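PDB 3ZHB: R-imine reductase from Streptomyces kanamyceticus, which probably reduces imines to amines of R configuration, with NADPH as the likely hydride donor. Local coordinates for residues Y131-I136 with L182-D187; A135-P140 with V149-G154. One frame throughout, in Å; residues are numbered along the deposited sequence.

In the fold
The chain first builds the parallel part of a Rossmann-type sheet, strands 22-25 to 130-136, and then turns back on itself. Strand 130-136 is where the two contacts meet. Interaction 2 closes the shorter loop: residues 135-137 pair with 149-151 in a beta hairpin, the first antiparallel step in the sheet. Interaction 1 closes a longer loop from the same strand, which runs through the hairpin and strand 173-175 before the start of helix 182-209 returns to lie on residues 133-135. The smaller loop therefore falls within the larger one. Together they tie the nucleotide-binding domain to the first helix of the C-terminal domain, beside the nicotinamide end of NADP.

Interaction 1: residues Y131-I136 with L182-D187; sequences YLDGAI and LASLYD. With NAP (NADP nicotinamide-adenine-dinucleotide phosphate), chain E.
Strand 131-136 and residues 182-187, the opening of helix 182-209, run nearly parallel, their axes 17° apart and 6.9 Å from each other at closest approach, with Gly134 facing Ala183. The close approach illustrates how small residues let a helix lie against a strand. Ala183 points its methyl group at the strand, where CB lies 3.8 Å from Gly134 CA and equally near the carbonyl oxygen of Asp133. One residue further on, Ala135 answers from the strand. Its CB sits 4.2 Å from Ala183 CB and also touches the carboxylate of Asp187, 3.9 Å from OD2, so that a single methyl rests against two successive turns of the helix. Asp187 reaches it because CG is turned anti to the backbone N (chi1 -165°), and its CB and CG lie against the same methyl. The contact, one of van der Waals packing, joins the Rossmann-type nucleotide-binding domain to the first helix of the C-terminal domain.

At the other end, Asp133 OD1 and Ser184 OG approach only to 4.0 Å, too far apart to bond. The carboxylate is held by its own strand and by Tyr86: Tyr131 OH donates to Asp133 OD2 on its anti side at 2.7 Å, and Tyr86 OH bonds to the same oxygen. Two phenol hydroxyls thus grip one carboxylate oxygen, which should limit its rotation. Beyond Ala135, Ile136 turns away from the helix, its CB 3.9 Å from C5N and C6N of the nicotinamide ring, while Asp187 lies close to Ser111, a residue of the NADP site.

Strand 130-136 is flanked in the sheet by strands 105-108 and 148-153, helix 114-126 packs on Tyr131 and Asp133, and Tyr186 of helix 182-209 meets Phe221 of the second subunit edge-to-face.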
ATOM      1  N   TYR A 131      29.445   3.978  17.702  1.00 37.30           N
ATOM      2  CA  TYR A 131      28.886   4.044  16.385  1.00 33.15           C
ATOM      3  C   TYR A 131      27.417   3.831  16.428  1.00 35.32           C
ATOM      4  O   TYR A 131      26.931   2.841  16.979  1.00 35.91           O
ATOM      5  CB  TYR A 131      29.509   2.964  15.518  1.00 33.76           C
ATOM      6  CG  TYR A 131      28.999   2.916  14.089  1.00 36.32           C
ATOM      7  CD1 TYR A 131      29.375   3.883  13.161  1.00 37.07           C
ATOM      8  CD2 TYR A 131      28.196   1.861  13.635  1.00 35.11           C
ATOM      9  CE1 TYR A 131      28.959   3.809  11.843  1.00 33.56           C
ATOM     10  CE2 TYR A 131      27.750   1.819  12.319  1.00 34.71           C
ATOM     11  CZ  TYR A 131      28.141   2.797  11.438  1.00 33.47           C
ATOM     12  OH  TYR A 131      27.688   2.779  10.145  1.00 34.62           O
ATOM     13  N   LEU A 132      26.692   4.757  15.804  1.00 33.92           N
ATOM     14  CA  LEU A 132      25.291   4.572  15.502  1.00 29.61           C
ATOM     15  C   LEU A 132      25.059   4.482  14.014  1.00 32.71           C
ATOM     16  O   LEU A 132      25.542   5.327  13.250  1.00 29.35           O
ATOM     17  CB  LEU A 132      24.500   5.748  15.998  1.00 31.42           C
ATOM     18  CG  LEU A 132      24.336   5.888  17.511  1.00 32.21           C
ATOM     19  CD1 LEU A 132      23.608   7.175  17.769  1.00 30.77           C
ATOM     20  CD2 LEU A 132      23.626   4.701  18.130  1.00 31.57           C
ATOM     21  N   ASP A 133      24.309   3.461  13.586  1.00 37.61           N
ATOM     22  CA  ASP A 133      23.924   3.374  12.178  1.00 35.88           C
ATOM     23  C   ASP A 133      22.517   3.833  12.077  1.00 33.56           C
ATOM     24  O   ASP A 133      21.685   3.492  12.905  1.00 36.26           O
ATOM     25  CB  ASP A 133      24.028   1.983  11.619  1.00 38.51           C
ATOM     26  CG  ASP A 133      24.036   1.984  10.114  1.00 42.76           C
ATOM     27  OD1 ASP A 133      22.915   2.029   9.526  1.00 43.18           O
ATOM     28  OD2 ASP A 133      25.184   1.971   9.534  1.00 36.10           O
ATOM     29  N   GLY A 134      22.275   4.691  11.102  1.00 33.72           N
ATOM     30  CA  GLY A 134      20.943   5.219  10.849  1.00 33.30           C
ATOM     31  C   GLY A 134      20.495   5.186   9.389  1.00 36.03           C
ATOM     32  O   GLY A 134      21.260   4.727   8.429  1.00 42.41           O
ATOM     33  N   ALA A 135      19.250   5.639   9.257  1.00 30.85           N
ATOM     34  CA  ALA A 135      18.581   5.799   7.997  1.00 34.15           C
ATOM     35  C   ALA A 135      17.599   6.991   8.075  1.00 36.00           C
ATOM     36  O   ALA A 135      16.885   7.134   9.080  1.00 37.49           O
ATOM     37  CB  ALA A 135      17.839   4.515   7.672  1.00 36.98           C
ATOM     38  N   ILE A 136      17.561   7.834   7.025  1.00 37.78           N
ATOM     39  CA  ILE A 136      16.610   8.970   6.926  1.00 39.68           C
ATOM     40  C   ILE A 136      15.399   8.545   6.104  1.00 41.10           C
ATOM     41  O   ILE A 136      15.565   8.065   5.000  1.00 44.46           O
ATOM     42  CB  ILE A 136      17.176  10.154   6.148  1.00 39.43           C
ATOM     43  CG1 ILE A 136      18.620  10.484   6.464  1.00 42.54           C
ATOM     44  CG2 ILE A 136      16.286  11.344   6.327  1.00 44.98           C
ATOM     45  CD1 ILE A 136      18.885  10.919   7.850  1.00 44.96           C
ATOM     46  N   LEU A 182      19.247  -2.660  12.700  1.00 36.64           N
ATOM     47  CA  LEU A 182      17.826  -2.348  12.690  1.00 37.23           C
ATOM     48  C   LEU A 182      17.394  -1.173  11.794  1.00 36.52           C
ATOM     49  O   LEU A 182      16.408  -1.271  11.075  1.00 40.73           O
ATOM     50  CB  LEU A 182      17.306  -2.139  14.108  1.00 38.97           C
ATOM     51  CG  LEU A 182      17.348  -3.340  15.071  1.00 34.52           C
ATOM     52  CD1 LEU A 182      17.111  -2.843  16.493  1.00 32.48           C
ATOM     53  CD2 LEU A 182      16.316  -4.399  14.711  1.00 33.68           C
ATOM     54  N   ALA A 183      18.116  -0.068  11.796  1.00 36.35           N
ATOM     55  CA  ALA A 183      17.691   1.054  10.958  1.00 35.36           C
ATOM     56  C   ALA A 183      17.577   0.637   9.493  1.00 38.59           C
ATOM     57  O   ALA A 183      16.603   0.983   8.844  1.00 37.34           O
ATOM     58  CB  ALA A 183      18.647   2.202  11.073  1.00 36.26           C
ATOM     59  N   SER A 184      18.541  -0.137   8.994  1.00 39.12           N
ATOM     60  CA  SER A 184      18.481  -0.635   7.610  1.00 39.73           C
ATOM     61  C   SER A 184      17.267  -1.517   7.353  1.00 37.27           C
ATOM     62  O   SER A 184      16.587  -1.377   6.348  1.00 34.75           O
ATOM     63  CB  SER A 184      19.724  -1.440   7.265  1.00 42.52           C
ATOM     64  OG  SER A 184      20.848  -0.638   7.417  1.00 56.37           O
ATOM     65  N   LEU A 185      17.023  -2.448   8.257  1.00 34.93           N
ATOM     66  CA  LEU A 185      15.855  -3.292   8.184  1.00 36.11           C
ATOM     67  C   LEU A 185      14.507  -2.538   8.251  1.00 34.44           C
ATOM     68  O   LEU A 185      13.566  -2.895   7.549  1.00 31.23           O
ATOM     69  CB  LEU A 185      15.929  -4.333   9.300  1.00 37.44           C
ATOM     70  CG  LEU A 185      16.574  -5.696   9.025  1.00 35.51           C
ATOM     71  CD1 LEU A 185      17.538  -5.664   7.879  1.00 37.95           C
ATOM     72  CD2 LEU A 185      17.258  -6.203  10.269  1.00 36.05           C
ATOM     73  N   TYR A 186      14.426  -1.481   9.054  1.00 34.92           N
ATOM     74  CA  TYR A 186      13.187  -0.675   9.089  1.00 36.43           C
ATOM     75  C   TYR A 186      13.039   0.083   7.769  1.00 39.44           C
ATOM     76  O   TYR A 186      11.944   0.175   7.241  1.00 37.49           O
ATOM     77  CB  TYR A 186      13.172   0.316  10.249  1.00 34.27           C
ATOM     78  CG  TYR A 186      12.572  -0.284  11.526  1.00 37.49           C
ATOM     79  CD1 TYR A 186      13.336  -1.035  12.395  1.00 36.67           C
ATOM     80  CD2 TYR A 186      11.282  -0.059  11.873  1.00 38.31           C
ATOM     81  CE1 TYR A 186      12.828  -1.545  13.558  1.00 34.54           C
ATOM     82  CE2 TYR A 186      10.762  -0.589  13.037  1.00 39.15           C
ATOM     83  CZ  TYR A 186      11.548  -1.315  13.889  1.00 36.01           C
ATOM     84  OH  TYR A 186      11.049  -1.835  15.068  1.00 35.38           O
ATOM     85  N   ASP A 187      14.157   0.612   7.254  1.00 35.59           N
ATOM     86  CA  ASP A 187      14.139   1.330   6.022  1.00 33.57           C
ATOM     87  C   ASP A 187      13.661   0.362   4.891  1.00 33.48           C
ATOM     88  O   ASP A 187      12.824   0.714   4.056  1.00 36.85           O
ATOM     89  CB  ASP A 187      15.545   1.874   5.748  1.00 32.97           C
ATOM     90  CG  ASP A 187      15.581   2.938   4.667  1.00 33.35           C
ATOM     91  OD1 ASP A 187      14.489   3.412   4.297  1.00 31.75           O
ATOM     92  OD2 ASP A 187      16.710   3.310   4.184  1.00 37.77           O
TER
HETATM   93  PA  NAP E1307      23.503  13.120  -3.297  1.00 71.33           P
HETATM   94  O1A NAP E1307      22.793  14.445  -3.696  1.00 58.35           O
HETATM   95  O2A NAP E1307      23.989  12.075  -4.290  1.00 64.63           O
HETATM   96  O5B NAP E1307      24.750  13.461  -2.362  1.00 61.88           O
HETATM   97  C5B NAP E1307      25.591  12.333  -2.312  1.00 63.94           C
HETATM   98  C4B NAP E1307      26.838  12.666  -1.573  1.00 64.91           C
HETATM   99  O4B NAP E1307      27.656  11.599  -1.996  1.00 60.58           O
HETATM  100  C3B NAP E1307      27.541  13.956  -1.984  1.00 67.31           C
HETATM  101  O3B NAP E1307      27.942  14.758  -0.863  1.00 62.63           O
HETATM  102  C2B NAP E1307      28.752  13.432  -2.729  1.00 68.07           C
HETATM  103  O2B NAP E1307      29.870  14.333  -2.714  1.00 77.02           O
HETATM  104  C1B NAP E1307      28.952  12.138  -1.991  1.00 59.71           C
HETATM  105  N9A NAP E1307      29.774  11.115  -2.611  1.00 53.44           N
HETATM  106  C8A NAP E1307      29.375  10.156  -3.488  1.00 50.12           C
HETATM  107  N7A NAP E1307      30.432   9.355  -3.827  1.00 47.70           N
HETATM  108  C5A NAP E1307      31.474   9.833  -3.107  1.00 47.94           C
HETATM  109  C6A NAP E1307      32.866   9.476  -2.973  1.00 46.08           C
HETATM  110  N6A NAP E1307      33.212   8.435  -3.699  1.00 50.07           N
HETATM  111  N1A NAP E1307      33.707  10.152  -2.163  1.00 48.04           N
HETATM  112  C2A NAP E1307      33.217  11.211  -1.456  1.00 53.20           C
HETATM  113  N3A NAP E1307      31.930  11.637  -1.518  1.00 52.63           N
HETATM  114  C4A NAP E1307      31.048  10.974  -2.305  1.00 49.01           C
HETATM  115  O3  NAP E1307      22.584  12.164  -2.348  1.00 59.13           O
HETATM  116  PN  NAP E1307      21.868  12.676  -0.995  1.00 54.61           P
HETATM  117  O1N NAP E1307      20.419  12.811  -1.375  1.00 58.07           O
HETATM  118  O2N NAP E1307      22.521  13.808  -0.170  1.00 48.16           O
HETATM  119  O5D NAP E1307      22.228  11.254  -0.372  1.00 62.49           O
HETATM  120  C5D NAP E1307      22.946  10.997   0.856  1.00 62.24           C
HETATM  121  C4D NAP E1307      22.236   9.845   1.587  1.00 58.42           C
HETATM  122  O4D NAP E1307      20.954  10.296   2.059  1.00 57.69           O
HETATM  123  C3D NAP E1307      21.975   8.688   0.633  1.00 52.86           C
HETATM  124  O3D NAP E1307      22.316   7.452   1.214  1.00 50.46           O
HETATM  125  C2D NAP E1307      20.509   8.768   0.355  1.00 51.67           C
HETATM  126  O2D NAP E1307      20.000   7.480   0.048  1.00 58.31           O
HETATM  127  C1D NAP E1307      20.027   9.305   1.677  1.00 59.63           C
HETATM  128  N1N NAP E1307      18.669   9.785   1.600  1.00 65.01           N
HETATM  129  C2N NAP E1307      18.370  10.735   0.729  1.00 71.55           C
HETATM  130  C3N NAP E1307      17.059  11.193   0.622  1.00 71.83           C
HETATM  131  C7N NAP E1307      16.730  12.258  -0.369  1.00 65.96           C
HETATM  132  O7N NAP E1307      15.633  12.169  -0.912  1.00 67.26           O
HETATM  133  N7N NAP E1307      17.640  13.217  -0.613  1.00 57.47           N
HETATM  134  C4N NAP E1307      16.064  10.648   1.423  1.00 68.25           C
HETATM  135  C5N NAP E1307      16.413   9.653   2.315  1.00 65.22           C
HETATM  136  C6N NAP E1307      17.735   9.242   2.389  1.00 63.80           C
HETATM  137  P2B NAP E1307      30.153  15.147  -4.113  1.00 70.57           P
HETATM  138  O1X NAP E1307      29.907  14.190  -5.274  1.00 43.80           O
HETATM  139  O2X NAP E1307      29.087  16.187  -4.073  1.00 56.50           O
HETATM  140  O3X NAP E1307      31.561  15.698  -3.847  1.00 66.61           O

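Interaction 2: residues A135-P140 with V149-G154. With NAP (NADP nicotinamide-adenine-dinucleotide phosphate), chain E.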
ATOM      1  N   ALA A 135      19.250   5.639   9.257  1.00 30.85           N
ATOM      2  CA  ALA A 135      18.581   5.799   7.997  1.00 34.15           C
ATOM      3  C   ALA A 135      17.599   6.991   8.075  1.00 36.00           C
ATOM      4  O   ALA A 135      16.885   7.134   9.080  1.00 37.49           O
ATOM      5  CB  ALA A 135      17.839   4.515   7.672  1.00 36.98           C
ATOM      6  N   ILE A 136      17.561   7.834   7.025  1.00 37.78           N
ATOM      7  CA  ILE A 136      16.610   8.970   6.926  1.00 39.68           C
ATOM      8  C   ILE A 136      15.399   8.545   6.104  1.00 41.10           C
ATOM      9  O   ILE A 136      15.565   8.065   5.000  1.00 44.46           O
ATOM     10  CB  ILE A 136      17.176  10.154   6.148  1.00 39.43           C
ATOM     11  CG1 ILE A 136      18.620  10.484   6.464  1.00 42.54           C
ATOM     12  CG2 ILE A 136      16.286  11.344   6.327  1.00 44.98           C
ATOM     13  CD1 ILE A 136      18.885  10.919   7.850  1.00 44.96           C
ATOM     14  N   LEU A 137      14.184   8.722   6.609  1.00 47.68           N
ATOM     15  CA  LEU A 137      12.980   8.293   5.865  1.00 46.03           C
ATOM     16  C   LEU A 137      12.110   9.511   5.546  1.00 48.56           C
ATOM     17  O   LEU A 137      10.938   9.566   5.852  1.00 61.17           O
ATOM     18  CB  LEU A 137      12.213   7.249   6.673  1.00 48.24           C
ATOM     19  CG  LEU A 137      12.679   5.791   6.633  1.00 49.57           C
ATOM     20  CD1 LEU A 137      14.112   5.656   7.113  1.00 51.29           C
ATOM     21  CD2 LEU A 137      11.764   4.946   7.489  1.00 47.24           C
ATOM     22  N   ALA A 138      12.715  10.527   4.976  1.00 51.55           N
ATOM     23  CA  ALA A 138      12.013  11.755   4.712  1.00 55.02           C
ATOM     24  C   ALA A 138      12.920  12.495   3.795  1.00 60.47           C
ATOM     25  O   ALA A 138      14.089  12.147   3.699  1.00 69.47           O
ATOM     26  CB  ALA A 138      11.789  12.557   5.989  1.00 55.56           C
ATOM     27  N   GLY A 139      12.406  13.523   3.135  1.00 54.79           N
ATOM     28  CA  GLY A 139      13.210  14.291   2.202  1.00 52.18           C
ATOM     29  C   GLY A 139      13.940  15.411   2.920  1.00 52.67           C
ATOM     30  O   GLY A 139      13.650  15.677   4.082  1.00 51.30           O
ATOM     31  N   PRO A 140      14.880  16.072   2.224  1.00 53.16           N
ATOM     32  CA  PRO A 140      15.716  17.090   2.842  1.00 55.98           C
ATOM     33  C   PRO A 140      14.899  18.182   3.451  1.00 57.08           C
ATOM     34  O   PRO A 140      15.230  18.663   4.537  1.00 51.50           O
ATOM     35  CB  PRO A 140      16.553  17.624   1.676  1.00 58.56           C
ATOM     36  CG  PRO A 140      16.633  16.478   0.723  1.00 55.40           C
ATOM     37  CD  PRO A 140      15.326  15.740   0.858  1.00 54.84           C
ATOM     38  N   VAL A 149      11.636  11.871   9.793  1.00 53.48           N
ATOM     39  CA  VAL A 149      11.807  10.586  10.438  1.00 47.91           C
ATOM     40  C   VAL A 149      13.260  10.160  10.219  1.00 45.71           C
ATOM     41  O   VAL A 149      13.739  10.068   9.080  1.00 46.83           O
ATOM     42  CB  VAL A 149      10.919   9.531   9.809  1.00 48.80           C
ATOM     43  CG1 VAL A 149      11.122   8.191  10.510  1.00 51.58           C
ATOM     44  CG2 VAL A 149       9.464   9.969   9.858  1.00 46.90           C
ATOM     45  N   VAL A 150      13.969   9.965  11.313  1.00 39.91           N
ATOM     46  CA  VAL A 150      15.338   9.575  11.262  1.00 41.39           C
ATOM     47  C   VAL A 150      15.493   8.465  12.264  1.00 38.97           C
ATOM     48  O   VAL A 150      15.342   8.702  13.438  1.00 40.65           O
ATOM     49  CB  VAL A 150      16.297  10.732  11.616  1.00 41.72           C
ATOM     50  CG1 VAL A 150      17.735  10.249  11.549  1.00 40.62           C
ATOM     51  CG2 VAL A 150      16.135  11.870  10.631  1.00 38.58           C
ATOM     52  N   LEU A 151      15.815   7.261  11.787  1.00 36.79           N
ATOM     53  CA  LEU A 151      15.994   6.111  12.641  1.00 34.57           C
ATOM     54  C   LEU A 151      17.450   5.868  13.005  1.00 30.86           C
ATOM     55  O   LEU A 151      18.338   6.011  12.181  1.00 33.14           O
ATOM     56  CB  LEU A 151      15.423   4.880  11.966  1.00 38.21           C
ATOM     57  CG  LEU A 151      14.039   4.986  11.353  1.00 38.22           C
ATOM     58  CD1 LEU A 151      13.603   3.646  10.784  1.00 40.79           C
ATOM     59  CD2 LEU A 151      13.033   5.450  12.359  1.00 39.67           C
ATOM     60  N   LEU A 152      17.683   5.475  14.247  1.00 29.35           N
ATOM     61  CA  LEU A 152      19.025   5.245  14.750  1.00 29.92           C
ATOM     62  C   LEU A 152      19.088   3.944  15.484  1.00 30.43           C
ATOM     63  O   LEU A 152      18.163   3.598  16.206  1.00 39.62           O
ATOM     64  CB  LEU A 152      19.389   6.328  15.722  1.00 30.14           C
ATOM     65  CG  LEU A 152      19.329   7.725  15.126  1.00 30.94           C
ATOM     66  CD1 LEU A 152      19.373   8.722  16.277  1.00 32.37           C
ATOM     67  CD2 LEU A 152      20.465   7.975  14.148  1.00 30.78           C
ATOM     68  N   SER A 153      20.174   3.207  15.307  1.00 28.85           N
ATOM     69  CA  SER A 153      20.364   1.962  15.985  1.00 28.07           C
ATOM     70  C   SER A 153      21.819   1.845  16.374  1.00 25.55           C
ATOM     71  O   SER A 153      22.688   2.384  15.721  1.00 29.97           O
ATOM     72  CB  SER A 153      19.910   0.806  15.053  1.00 32.01           C
ATOM     73  OG  SER A 153      20.596   0.844  13.832  1.00 28.33           O
ATOM     74  N   GLY A 154      22.076   1.076  17.404  1.00 26.31           N
ATOM     75  CA  GLY A 154      23.354   1.081  18.106  1.00 29.91           C
ATOM     76  C   GLY A 154      23.192   1.048  19.628  1.00 31.41           C
ATOM     77  O   GLY A 154      22.072   0.991  20.137  1.00 31.68           O
TER
HETATM   78  PA  NAP E1307      23.503  13.120  -3.297  1.00 71.33           P
HETATM   79  O1A NAP E1307      22.793  14.445  -3.696  1.00 58.35           O
HETATM   80  O2A NAP E1307      23.989  12.075  -4.290  1.00 64.63           O
HETATM   81  O5B NAP E1307      24.750  13.461  -2.362  1.00 61.88           O
HETATM   82  C5B NAP E1307      25.591  12.333  -2.312  1.00 63.94           C
HETATM   83  C4B NAP E1307      26.838  12.666  -1.573  1.00 64.91           C
HETATM   84  O4B NAP E1307      27.656  11.599  -1.996  1.00 60.58           O
HETATM   85  C3B NAP E1307      27.541  13.956  -1.984  1.00 67.31           C
HETATM   86  O3B NAP E1307      27.942  14.758  -0.863  1.00 62.63           O
HETATM   87  C2B NAP E1307      28.752  13.432  -2.729  1.00 68.07           C
HETATM   88  O2B NAP E1307      29.870  14.333  -2.714  1.00 77.02           O
HETATM   89  C1B NAP E1307      28.952  12.138  -1.991  1.00 59.71           C
HETATM   90  N9A NAP E1307      29.774  11.115  -2.611  1.00 53.44           N
HETATM   91  C8A NAP E1307      29.375  10.156  -3.488  1.00 50.12           C
HETATM   92  N7A NAP E1307      30.432   9.355  -3.827  1.00 47.70           N
HETATM   93  C5A NAP E1307      31.474   9.833  -3.107  1.00 47.94           C
HETATM   94  C6A NAP E1307      32.866   9.476  -2.973  1.00 46.08           C
HETATM   95  N6A NAP E1307      33.212   8.435  -3.699  1.00 50.07           N
HETATM   96  N1A NAP E1307      33.707  10.152  -2.163  1.00 48.04           N
HETATM   97  C2A NAP E1307      33.217  11.211  -1.456  1.00 53.20           C
HETATM   98  N3A NAP E1307      31.930  11.637  -1.518  1.00 52.63           N
HETATM   99  C4A NAP E1307      31.048  10.974  -2.305  1.00 49.01           C
HETATM  100  O3  NAP E1307      22.584  12.164  -2.348  1.00 59.13           O
HETATM  101  PN  NAP E1307      21.868  12.676  -0.995  1.00 54.61           P
HETATM  102  O1N NAP E1307      20.419  12.811  -1.375  1.00 58.07           O
HETATM  103  O2N NAP E1307      22.521  13.808  -0.170  1.00 48.16           O
HETATM  104  O5D NAP E1307      22.228  11.254  -0.372  1.00 62.49           O
HETATM  105  C5D NAP E1307      22.946  10.997   0.856  1.00 62.24           C
HETATM  106  C4D NAP E1307      22.236   9.845   1.587  1.00 58.42           C
HETATM  107  O4D NAP E1307      20.954  10.296   2.059  1.00 57.69           O
HETATM  108  C3D NAP E1307      21.975   8.688   0.633  1.00 52.86           C
HETATM  109  O3D NAP E1307      22.316   7.452   1.214  1.00 50.46           O
HETATM  110  C2D NAP E1307      20.509   8.768   0.355  1.00 51.67           C
HETATM  111  O2D NAP E1307      20.000   7.480   0.048  1.00 58.31           O
HETATM  112  C1D NAP E1307      20.027   9.305   1.677  1.00 59.63           C
HETATM  113  N1N NAP E1307      18.669   9.785   1.600  1.00 65.01           N
HETATM  114  C2N NAP E1307      18.370  10.735   0.729  1.00 71.55           C
HETATM  115  C3N NAP E1307      17.059  11.193   0.622  1.00 71.83           C
HETATM  116  C7N NAP E1307      16.730  12.258  -0.369  1.00 65.96           C
HETATM  117  O7N NAP E1307      15.633  12.169  -0.912  1.00 67.26           O
HETATM  118  N7N NAP E1307      17.640  13.217  -0.613  1.00 57.47           N
HETATM  119  C4N NAP E1307      16.064  10.648   1.423  1.00 68.25           C
HETATM  120  C5N NAP E1307      16.413   9.653   2.315  1.00 65.22           C
HETATM  121  C6N NAP E1307      17.735   9.242   2.389  1.00 63.80           C
HETATM  122  P2B NAP E1307      30.153  15.147  -4.113  1.00 70.57           P
HETATM  123  O1X NAP E1307      29.907  14.190  -5.274  1.00 43.80           O
HETATM  124  O2X NAP E1307      29.087  16.187  -4.073  1.00 56.50           O
HETATM  125  O3X NAP E1307      31.561  15.698  -3.847  1.00 66.61           O
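Ala135 and Leu151 form a hydrogen-bonded antiparallel pair of a beta hairpin, joined by Ala135 N to Leu151 O at 3.1 Å and Leu151 N to Ala135 O at 2.9 Å. The ladder continues past the regular strand: Leu137 N donates almost straight to Val149 O (2.8 Å, 173° at the hydrogen), though tilted 26° from the carbonyl plane. Between these bonds lies the non-hydrogen-bonded pair Ile136 and Val150.

Apolar contacts occupy both faces of the sheet. On one, Ile136 and Val150 lie side by side; the isoleucine's CG1 is anti to its carbonyl carbon (chi1 -42°), which carries CD1 to both valine methyls, CG1 at 3.9 Å. On the face of Ala135 and Leu151, the end of Leu137 comes in from the loop and crosses Leu151 at about a right angle, CD2 to CD1 4.0 Å. Leu137 CB packs on Val149 CB. The Ala138 methyl rests on the backbone at Val149 N.

The end of the strand and the outgoing loop meet the cofactor. Ile136 O approaches nicotinamide C5N, Ala138 O lies 3.4 Å from C4N, and Pro140 CG is 3.7 Å from the carboxamide nitrogen N7N, placing this loop along the reactive end of NADP.

Strand 173-175 adds to the outer side of strand 148-153. Met30 of helix 29-40 meets Ile136 and Pro140, while Phe221 of the second subunit packs on Leu137 and Leu151.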